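Local coordinates for uncharacterized protein (Bacteroides caccae, PDB 3NO2) that is of unknown function but folds as a six-bladed beta-propeller, with part of its sequence resembling the Mal s 1 allergenic protein family, at residues 78-83 with 124-130; 96-101 with 113-118; 185-189 with 200-204. All blocks are in the same frame, centred on the assembly; numbering follows the deposited sequence.

Interaction 1: 78-83 with 124-130; sequences EMQTAR and HAQFRQI
Thr81 and Arg83 pin the backbone of 128-130 at the tight end of this contact. Thr81 OG1 donates to Arg128 O at 2.7 Å and accepts from Ile130 N at 2.9 Å, the latter nearly straight (175°). With OG1 anti to the carbonyl carbon (chi1 -64°), the hydroxyl stands between these two backbone groups. Arg83 then grips Ile130 O side-on. Its NE lies 2.8 Å from that oxygen, in the carbonyl plane. Its NH2 reaches the same oxygen from above the plane.

Further along, the Gln80 amide lies beside Arg128, with its plane 20° from the guanidinium plane and NE2 over one guanidinium face. Gln80 OE1 is held by Asn40. Gln80 NE2 donates to Glu78 OE1 at 3.0 Å, on the anti side of the carboxylate. The syn lone pair of the same oxygen takes His124 ND1 at 2.6 Å, in the imidazole plane.

The Glu78-His124 end is nearer solvent: both residues are partly exposed, though their bond is short. A water bridges Glu78 OE2 (2.7 Å) and His124 N (3.0 Å). A bound citric acid, probably from the crystallisation liquor, is hydrogen-bonded to His124 NE2 and Arg128 NH2 and may mark a pocket. The contact is characteristic of a beta-propeller: the innermost strand of one blade receives the loop leading to the innermost strand of the next.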
loop_
_atom_site.group_PDB
_atom_site.type_symbol
_atom_site.label_atom_id
_atom_site.label_comp_id
_atom_site.label_asym_id
_atom_site.label_seq_id
_atom_site.Cartn_x
_atom_site.Cartn_y
_atom_site.Cartn_z
ATOM N N GLU A 78 -4.639 -0.886 -14.801
ATOM C CA GLU A 78 -3.749 -0.170 -13.894
ATOM C C GLU A 78 -3.162 -1.141 -12.891
ATOM O O GLU A 78 -3.837 -1.664 -11.969
ATOM C CB GLU A 78 -4.477 0.941 -13.154
ATOM C CG GLU A 78 -5.080 2.007 -14.054
ATOM C CD GLU A 78 -5.606 3.207 -13.290
ATOM O OE1 GLU A 78 -5.439 3.294 -12.067
ATOM O OE2 GLU A 78 -6.193 4.095 -13.972
HETATM N N MSE A 79 -1.852 -1.363 -12.985
HETATM C CA MSE A 79 -1.129 -2.176 -12.024
HETATM C C MSE A 79 -0.915 -1.320 -10.780
HETATM O O MSE A 79 -0.124 -0.367 -10.796
HETATM C CB MSE A 79 0.229 -2.569 -12.617
HETATM C CG MSE A 79 0.925 -3.595 -11.790
HETATM SE SE MSE A 79 0.354 -5.441 -12.082
HETATM C CE MSE A 79 1.393 -5.815 -13.632
ATOM N N GLN A 80 -1.579 -1.692 -9.690
ATOM C CA GLN A 80 -1.581 -0.895 -8.476
ATOM C C GLN A 80 -1.122 -1.645 -7.233
ATOM O O GLN A 80 -0.816 -0.977 -6.250
ATOM C CB GLN A 80 -2.951 -0.288 -8.203
ATOM C CG GLN A 80 -3.427 0.708 -9.253
ATOM C CD GLN A 80 -2.842 2.086 -9.148
ATOM O OE1 GLN A 80 -1.959 2.352 -8.358
ATOM N NE2 GLN A 80 -3.318 2.980 -10.002
ATOM N N THR A 81 -1.077 -2.983 -7.248
ATOM C CA THR A 81 -0.559 -3.797 -6.175
ATOM C C THR A 81 0.821 -4.298 -6.517
ATOM O O THR A 81 1.064 -4.744 -7.632
ATOM C CB THR A 81 -1.465 -5.034 -5.965
ATOM O OG1 THR A 81 -2.784 -4.655 -5.542
ATOM C CG2 THR A 81 -0.907 -6.024 -4.948
ATOM N N ALA A 82 1.707 -4.284 -5.531
ATOM C CA ALA A 82 3.036 -4.900 -5.644
ATOM C C ALA A 82 3.575 -5.108 -4.220
ATOM O O ALA A 82 3.967 -4.141 -3.577
ATOM C CB ALA A 82 3.952 -4.041 -6.469
ATOM N N ARG A 83 3.603 -6.341 -3.734
ATOM C CA ARG A 83 4.096 -6.659 -2.391
ATOM C C ARG A 83 4.911 -7.940 -2.449
ATOM O O ARG A 83 4.833 -8.718 -3.395
ATOM C CB ARG A 83 2.958 -6.778 -1.377
ATOM C CG ARG A 83 2.046 -7.961 -1.660
ATOM C CD ARG A 83 1.053 -8.203 -0.564
ATOM N NE ARG A 83 0.104 -7.122 -0.414
ATOM C CZ ARG A 83 0.059 -6.262 0.593
ATOM N NH1 ARG A 83 0.924 -6.339 1.590
ATOM N NH2 ARG A 83 -0.892 -5.363 0.624
ATOM N N HIS A 124 -9.431 2.733 -12.402
ATOM C CA HIS A 124 -8.883 3.543 -11.357
ATOM C C HIS A 124 -9.765 3.534 -10.080
ATOM O O HIS A 124 -9.260 3.836 -9.014
ATOM C CB HIS A 124 -8.731 5.014 -11.832
ATOM C CG HIS A 124 -7.762 5.818 -11.070
ATOM N ND1 HIS A 124 -6.423 5.502 -11.015
ATOM C CD2 HIS A 124 -7.895 6.984 -10.395
ATOM C CE1 HIS A 124 -5.784 6.431 -10.322
ATOM N NE2 HIS A 124 -6.653 7.362 -9.949
ATOM N N ALA A 125 -11.060 3.271 -10.221
ATOM C CA ALA A 125 -11.994 3.244 -9.115
ATOM C C ALA A 125 -12.103 1.895 -8.447
ATOM O O ALA A 125 -12.984 1.699 -7.599
ATOM C CB ALA A 125 -13.398 3.733 -9.602
ATOM N N GLN A 126 -11.255 0.946 -8.827
ATOM C CA GLN A 126 -11.223 -0.394 -8.237
ATOM C C GLN A 126 -10.328 -0.404 -7.000
ATOM O O GLN A 126 -10.702 0.132 -5.957
ATOM C CB GLN A 126 -10.853 -1.458 -9.273
ATOM C CG GLN A 126 -11.914 -1.558 -10.389
ATOM C CD GLN A 126 -11.531 -2.505 -11.505
ATOM O OE1 GLN A 126 -10.540 -3.232 -11.418
ATOM N NE2 GLN A 126 -12.311 -2.490 -12.598
ATOM N N PHE A 127 -9.126 -0.977 -7.081
ATOM C CA PHE A 127 -8.300 -1.176 -5.901
ATOM C C PHE A 127 -6.942 -0.527 -6.040
ATOM O O PHE A 127 -6.493 -0.094 -7.119
ATOM C CB PHE A 127 -8.136 -2.659 -5.595
ATOM C CG PHE A 127 -7.597 -3.471 -6.742
ATOM C CD1 PHE A 127 -6.236 -3.526 -7.024
ATOM C CD2 PHE A 127 -8.476 -4.149 -7.586
ATOM C CE1 PHE A 127 -5.771 -4.323 -8.094
ATOM C CE2 PHE A 127 -7.996 -4.929 -8.617
ATOM C CZ PHE A 127 -6.666 -4.993 -8.843
ATOM N N ARG A 128 -6.238 -0.475 -4.896
ATOM C CA ARG A 128 -4.829 -0.129 -4.852
ATOM C C ARG A 128 -4.058 -1.357 -4.369
ATOM O O ARG A 128 -3.521 -2.099 -5.227
ATOM C CB ARG A 128 -4.585 1.137 -4.042
ATOM C CG ARG A 128 -5.250 2.349 -4.670
ATOM C CD ARG A 128 -4.618 2.759 -6.000
ATOM N NE ARG A 128 -5.313 3.905 -6.602
ATOM C CZ ARG A 128 -6.388 3.856 -7.353
ATOM N NH1 ARG A 128 -6.928 2.713 -7.698
ATOM N NH2 ARG A 128 -6.981 4.998 -7.703
ATOM N N GLN A 129 -4.007 -1.656 -3.067
ATOM C CA GLN A 129 -3.160 -2.725 -2.541
ATOM C C GLN A 129 -3.986 -3.937 -2.087
ATOM O O GLN A 129 -4.562 -3.944 -1.002
ATOM C CB GLN A 129 -2.350 -2.220 -1.342
ATOM C CG GLN A 129 -1.523 -0.984 -1.623
ATOM C CD GLN A 129 -0.421 -0.773 -0.578
ATOM O OE1 GLN A 129 -0.469 -1.316 0.534
ATOM N NE2 GLN A 129 0.580 0.042 -0.906
ATOM N N ILE A 130 -4.014 -4.959 -2.915
ATOM C CA ILE A 130 -4.547 -6.263 -2.582
ATOM C C ILE A 130 -3.560 -6.977 -1.653
ATOM O O ILE A 130 -2.363 -6.717 -1.687
ATOM C CB ILE A 130 -4.814 -7.050 -3.869
ATOM C CG1 ILE A 130 -5.960 -6.406 -4.651
ATOM C CG2 ILE A 130 -5.104 -8.536 -3.583
ATOM C CD1 ILE A 130 -6.302 -7.085 -6.016
HETATM O O HOH W 1 -8.691 3.799 -15.074
#

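Interaction 2: 96-101 with 113-118; sequences GHPSTI and KTEFET
His97 ND1 donates to Glu117 OE1 at 2.8 Å, nearly straight (167°). The carboxylate meets the edge of the imidazole, and the two planes are nearly coplanar, 17° apart. Glu117 puts it there by bending at chi2 (55°). The pair is clamped at its outer ends too: His97 NE2 donates to Glu121 O, and Glu117 OE2 accepts from Gly119 N. Both residues are exposed.

Next comes Pro98, after a cis peptide bond. Its CG packs on Glu115 CD at 3.7 Å. From Ser99 the chain runs antiparallel to 113-116 as the outer beta hairpin of a propeller blade. Ser99 and Phe116 form a hydrogen-bonded pair, but Ser99 N to Phe116 O is weak. Ile101 and Thr114 form a second hydrogen-bonded pair, with Ile101 N to Thr114 O at 2.8 Å and the return bond at 2.9 Å. Thr100 and Glu115 are the non-hydrogen-bonded pair between them.

On the buried face, Ser99 CB sits over the Phe116 ring as a CH-pi contact, 3.6 Å from the centroid. Ile101 CD1 touches Phe116 CE1 at 3.7 Å. The ring also packs on Val140 of strand 138-142 in the next blade. Ser99 OG is bonded to Gln126 OE1 and accepts from a water that also donates to Gly96 O and accepts from Thr118 N. On the opposite face, another water bridges Thr100 OG1 and Glu115 OE2, whose carboxylate also has Lys113 NZ as a salt-bridge partner.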
loop_
_atom_site.group_PDB
_atom_site.type_symbol
_atom_site.label_atom_id
_atom_site.label_comp_id
_atom_site.label_asym_id
_atom_site.label_seq_id
_atom_site.Cartn_x
_atom_site.Cartn_y
_atom_site.Cartn_z
ATOM N N GLY A 96 -8.914 -3.645 -13.866
ATOM C CA GLY A 96 -9.331 -3.785 -15.267
ATOM C C GLY A 96 -10.560 -4.650 -15.376
ATOM O O GLY A 96 -11.400 -4.726 -14.456
ATOM N N HIS A 97 -10.672 -5.316 -16.533
ATOM C CA HIS A 97 -11.850 -6.145 -16.900
ATOM C C HIS A 97 -11.361 -7.367 -17.680
ATOM O O HIS A 97 -11.310 -7.318 -18.927
ATOM C CB HIS A 97 -12.840 -5.318 -17.714
ATOM C CG HIS A 97 -13.396 -4.183 -16.921
ATOM N ND1 HIS A 97 -14.221 -4.398 -15.845
ATOM C CD2 HIS A 97 -13.212 -2.845 -17.002
ATOM C CE1 HIS A 97 -14.512 -3.247 -15.279
ATOM N NE2 HIS A 97 -13.918 -2.286 -15.954
ATOM N N PRO A 98 -10.920 -8.412 -16.989
ATOM C CA PRO A 98 -11.008 -8.624 -15.551
ATOM C C PRO A 98 -9.857 -8.013 -14.763
ATOM O O PRO A 98 -8.735 -7.852 -15.261
ATOM C CB PRO A 98 -10.944 -10.143 -15.422
ATOM C CG PRO A 98 -10.081 -10.564 -16.556
ATOM C CD PRO A 98 -10.478 -9.636 -17.706
ATOM N N SER A 99 -10.129 -7.729 -13.512
ATOM C CA SER A 99 -9.066 -7.500 -12.545
ATOM C C SER A 99 -8.208 -8.739 -12.474
ATOM O O SER A 99 -8.750 -9.859 -12.514
ATOM C CB SER A 99 -9.617 -7.204 -11.170
ATOM O OG SER A 99 -10.533 -6.085 -11.145
ATOM N N THR A 100 -6.896 -8.581 -12.366
ATOM C CA THR A 100 -6.004 -9.754 -12.414
ATOM C C THR A 100 -4.967 -9.656 -11.302
ATOM O O THR A 100 -4.333 -8.617 -11.121
ATOM C CB THR A 100 -5.287 -9.815 -13.755
ATOM O OG1 THR A 100 -6.268 -9.864 -14.815
ATOM C CG2 THR A 100 -4.407 -11.024 -13.871
ATOM N N ILE A 101 -4.788 -10.757 -10.578
ATOM C CA ILE A 101 -3.754 -10.942 -9.567
ATOM C C ILE A 101 -2.769 -11.983 -10.083
ATOM O O ILE A 101 -3.187 -13.027 -10.622
ATOM C CB ILE A 101 -4.390 -11.429 -8.254
ATOM C CG1 ILE A 101 -5.335 -10.389 -7.675
ATOM C CG2 ILE A 101 -3.314 -11.862 -7.231
ATOM C CD1 ILE A 101 -6.341 -10.971 -6.645
ATOM N N LYS A 113 -2.307 -17.225 -11.177
ATOM C CA LYS A 113 -3.118 -16.157 -11.753
ATOM C C LYS A 113 -4.530 -16.275 -11.286
ATOM O O LYS A 113 -5.095 -17.395 -11.312
ATOM C CB LYS A 113 -3.079 -16.253 -13.254
ATOM C CG LYS A 113 -3.867 -15.209 -13.959
ATOM C CD LYS A 113 -3.717 -15.402 -15.500
ATOM C CE LYS A 113 -4.373 -14.344 -16.284
ATOM N NZ LYS A 113 -4.293 -14.771 -17.776
ATOM N N THR A 114 -5.142 -15.169 -10.884
ATOM C CA THR A 114 -6.542 -15.073 -10.539
ATOM C C THR A 114 -7.177 -13.924 -11.270
ATOM O O THR A 114 -6.621 -12.816 -11.293
ATOM C CB THR A 114 -6.674 -14.861 -9.012
ATOM O OG1 THR A 114 -6.107 -16.010 -8.357
ATOM C CG2 THR A 114 -8.162 -14.624 -8.561
ATOM N N GLU A 115 -8.315 -14.148 -11.903
ATOM C CA GLU A 115 -9.101 -13.117 -12.557
ATOM C C GLU A 115 -10.453 -12.974 -11.867
ATOM O O GLU A 115 -11.079 -13.981 -11.492
ATOM C CB GLU A 115 -9.323 -13.453 -14.022
ATOM C CG GLU A 115 -8.059 -13.431 -14.854
ATOM C CD GLU A 115 -8.270 -13.810 -16.322
ATOM O OE1 GLU A 115 -9.269 -14.484 -16.618
ATOM O OE2 GLU A 115 -7.443 -13.458 -17.157
ATOM N N PHE A 116 -10.937 -11.743 -11.722
ATOM C CA PHE A 116 -12.256 -11.506 -11.162
ATOM C C PHE A 116 -12.780 -10.198 -11.737
ATOM O O PHE A 116 -12.027 -9.298 -12.113
ATOM C CB PHE A 116 -12.199 -11.496 -9.627
ATOM C CG PHE A 116 -11.348 -10.386 -9.031
ATOM C CD1 PHE A 116 -9.981 -10.503 -8.959
ATOM C CD2 PHE A 116 -11.937 -9.255 -8.503
ATOM C CE1 PHE A 116 -9.203 -9.500 -8.428
ATOM C CE2 PHE A 116 -11.142 -8.254 -7.953
ATOM C CZ PHE A 116 -9.789 -8.384 -7.924
ATOM N N GLU A 117 -14.089 -10.088 -11.791
ATOM C CA GLU A 117 -14.756 -8.874 -12.211
ATOM C C GLU A 117 -15.450 -8.209 -11.027
ATOM O O GLU A 117 -16.219 -8.833 -10.262
ATOM C CB GLU A 117 -15.752 -9.170 -13.333
ATOM C CG GLU A 117 -16.560 -7.976 -13.790
ATOM C CD GLU A 117 -15.702 -6.775 -14.212
ATOM O OE1 GLU A 117 -14.756 -6.991 -14.949
ATOM O OE2 GLU A 117 -16.007 -5.645 -13.745
ATOM N N THR A 118 -15.135 -6.927 -10.847
ATOM C CA THR A 118 -15.647 -6.153 -9.731
ATOM C C THR A 118 -16.983 -5.515 -10.005
ATOM O O THR A 118 -17.654 -5.099 -9.058
ATOM C CB THR A 118 -14.691 -4.998 -9.357
ATOM O OG1 THR A 118 -14.502 -4.111 -10.475
ATOM C CG2 THR A 118 -13.327 -5.545 -8.857
HETATM O O HOH W 2 -12.967 -5.745 -12.296
HETATM O O HOH W 3 -5.980 -11.209 -17.155
#

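Interaction 3: 185-189 with 200-204; sequences AHCFV and RRVNA
Phe188 lays one face of its ring over the side chain of Val202. Val202 CB makes a CH-pi contact, 3.8 Å from the ring centroid and 15° off its normal. CB lies offset toward the rim of the ring, and both methyls join in: CG1 is 3.6 Å from Phe188 CZ, and CG2 is 3.7 Å from Phe188 CE1. The two side chains run side by side in the same direction. Phe188 CG sits between the backbone N and the carbonyl carbon (chi1 63°), which lays the ring over Val202.

The same two residues form an antiparallel hydrogen-bonded pair. Val202 N donates to Phe188 O at 2.8 Å, almost straight (174°), and Phe188 N donates to Val202 O at 3.0 Å. Val189 and Arg201 follow as a non-hydrogen-bonded pair.

On the other face of the sheet, the Arg201 side chain runs beside Val189 and Cys187. Arg201 has two conformers, so its contacts with Val189 CG1 and Cys187 SG are doubtful in detail. Where the hairpin opens, a water donates to His186 O at 2.7 Å and accepts from Ala204 N at 2.9 Å.

These strands, 187-191 and 198-203, are the outer two of a four-stranded propeller blade. Phe188 also packs on Leu179 of the inward neighbour, strand 178-181, and on Leu226 and Ile228 of strand 226-231 in the next blade. Cys187 and Val189 face the other way, onto the loop residues Ser164 and Leu163.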
loop_
_atom_site.group_PDB
_atom_site.type_symbol
_atom_site.label_atom_id
_atom_site.label_comp_id
_atom_site.label_asym_id
_atom_site.label_seq_id
_atom_site.Cartn_x
_atom_site.Cartn_y
_atom_site.Cartn_z
ATOM N N ALA A 185 -11.827 8.495 3.882
ATOM C CA ALA A 185 -12.594 8.546 5.131
ATOM C C ALA A 185 -11.746 9.034 6.297
ATOM O O ALA A 185 -12.273 9.180 7.395
ATOM C CB ALA A 185 -13.209 7.199 5.455
ATOM N N HIS A 186 -10.445 9.290 6.090
ATOM C CA HIS A 186 -9.616 9.860 7.163
ATOM C C HIS A 186 -9.523 8.950 8.351
ATOM O O HIS A 186 -9.389 9.405 9.487
ATOM C CB HIS A 186 -10.089 11.266 7.605
ATOM C CG HIS A 186 -10.536 12.152 6.477
ATOM N ND1 HIS A 186 -9.745 12.427 5.381
ATOM C CD2 HIS A 186 -11.714 12.784 6.247
ATOM C CE1 HIS A 186 -10.401 13.227 4.548
ATOM N NE2 HIS A 186 -11.601 13.466 5.055
ATOM N N CYS A 187 -9.598 7.649 8.124
ATOM C CA CYS A 187 -9.612 6.686 9.192
ATOM C C CYS A 187 -9.100 5.336 8.702
ATOM O O CYS A 187 -8.896 5.090 7.504
ATOM C CB CYS A 187 -11.047 6.497 9.752
ATOM S SG CYS A 187 -12.200 5.692 8.618
ATOM N N PHE A 188 -8.879 4.447 9.647
ATOM C CA PHE A 188 -8.736 3.044 9.349
ATOM C C PHE A 188 -9.565 2.202 10.286
ATOM O O PHE A 188 -10.015 2.707 11.348
ATOM C CB PHE A 188 -7.261 2.613 9.355
ATOM C CG PHE A 188 -6.540 2.734 10.662
ATOM C CD1 PHE A 188 -6.483 1.659 11.542
ATOM C CD2 PHE A 188 -5.814 3.865 10.952
ATOM C CE1 PHE A 188 -5.726 1.747 12.698
ATOM C CE2 PHE A 188 -5.061 3.943 12.115
ATOM C CZ PHE A 188 -5.029 2.900 12.963
ATOM N N VAL A 189 -9.811 0.964 9.930
ATOM C CA VAL A 189 -10.596 0.066 10.777
ATOM C C VAL A 189 -9.798 -1.199 11.055
ATOM O O VAL A 189 -8.872 -1.537 10.317
ATOM C CB VAL A 189 -11.949 -0.307 10.159
ATOM C CG1 VAL A 189 -12.818 0.948 9.985
ATOM C CG2 VAL A 189 -11.729 -1.056 8.819
ATOM N N ARG A 200 -12.946 -2.042 15.557
ATOM C CA ARG A 200 -12.505 -0.736 15.973
ATOM C C ARG A 200 -12.365 0.170 14.751
ATOM O O ARG A 200 -11.959 -0.323 13.698
ATOM C CB ARG A 200 -11.146 -0.863 16.636
ATOM C CG ARG A 200 -10.729 0.368 17.244
ATOM C CD ARG A 200 -9.431 0.191 17.917
ATOM N NE ARG A 200 -9.126 1.413 18.630
ATOM C CZ ARG A 200 -7.935 1.691 19.134
ATOM N NH1 ARG A 200 -6.938 0.817 18.985
ATOM N NH2 ARG A 200 -7.757 2.838 19.770
ATOM N N ARG A 201 -12.748 1.448 14.877
ATOM C CA ARG A 201 -12.468 2.491 13.874
ATOM C C ARG A 201 -11.639 3.586 14.518
ATOM O O ARG A 201 -12.039 4.203 15.541
ATOM C CB ARG A 201 -13.739 3.093 13.248
ATOM C CG ARG A 201 -13.466 4.124 12.113
ATOM C CD ARG A 201 -14.752 4.585 11.354
ATOM N NE ARG A 201 -15.152 3.723 10.219
ATOM C CZ ARG A 201 -16.163 2.854 10.246
ATOM N NH1 ARG A 201 -16.900 2.723 11.340
ATOM N NH2 ARG A 201 -16.453 2.127 9.175
ATOM N N VAL A 202 -10.497 3.861 13.885
ATOM C CA VAL A 202 -9.519 4.782 14.360
ATOM C C VAL A 202 -9.468 5.989 13.465
ATOM O O VAL A 202 -9.225 5.885 12.252
ATOM C CB VAL A 202 -8.111 4.135 14.433
ATOM C CG1 VAL A 202 -7.081 5.085 14.981
ATOM C CG2 VAL A 202 -8.199 2.815 15.239
ATOM N N ASN A 203 -9.729 7.141 14.027
ATOM C CA ASN A 203 -9.570 8.367 13.284
ATOM C C ASN A 203 -8.672 9.335 14.014
ATOM O O ASN A 203 -8.028 8.947 15.013
ATOM C CB ASN A 203 -10.898 8.950 12.941
ATOM C CG ASN A 203 -11.711 9.301 14.147
ATOM O OD1 ASN A 203 -11.166 9.750 15.158
ATOM N ND2 ASN A 203 -13.010 9.059 14.074
ATOM N N ALA A 204 -8.573 10.557 13.529
ATOM C CA ALA A 204 -7.663 11.505 14.156
ATOM C C ALA A 204 -7.974 11.830 15.626
ATOM O O ALA A 204 -7.063 12.239 16.378
ATOM C CB ALA A 204 -7.588 12.793 13.324
HETATM O O HOH W 4 -9.688 11.593 11.109
#

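In the fold
From the N terminus, strand 78-84 opens interaction 1 as the innermost strand of its blade. The chain then crosses that blade outward, and interaction 2 closes its short outer hairpin between 96-101 and 113-118. Only afterwards does 124-130 return to the centre and complete interaction 1, so interaction 2 lies wholly within its span. The two touch through Gln126, whose OE1 probably accepts from Gly96 N. Interaction 1 thus ties this blade to the start of the next, and interaction 2 builds its outer edge. Interaction 3 follows in series as the outer hairpin of a later blade, its centre about 21 Å from that of interaction 1.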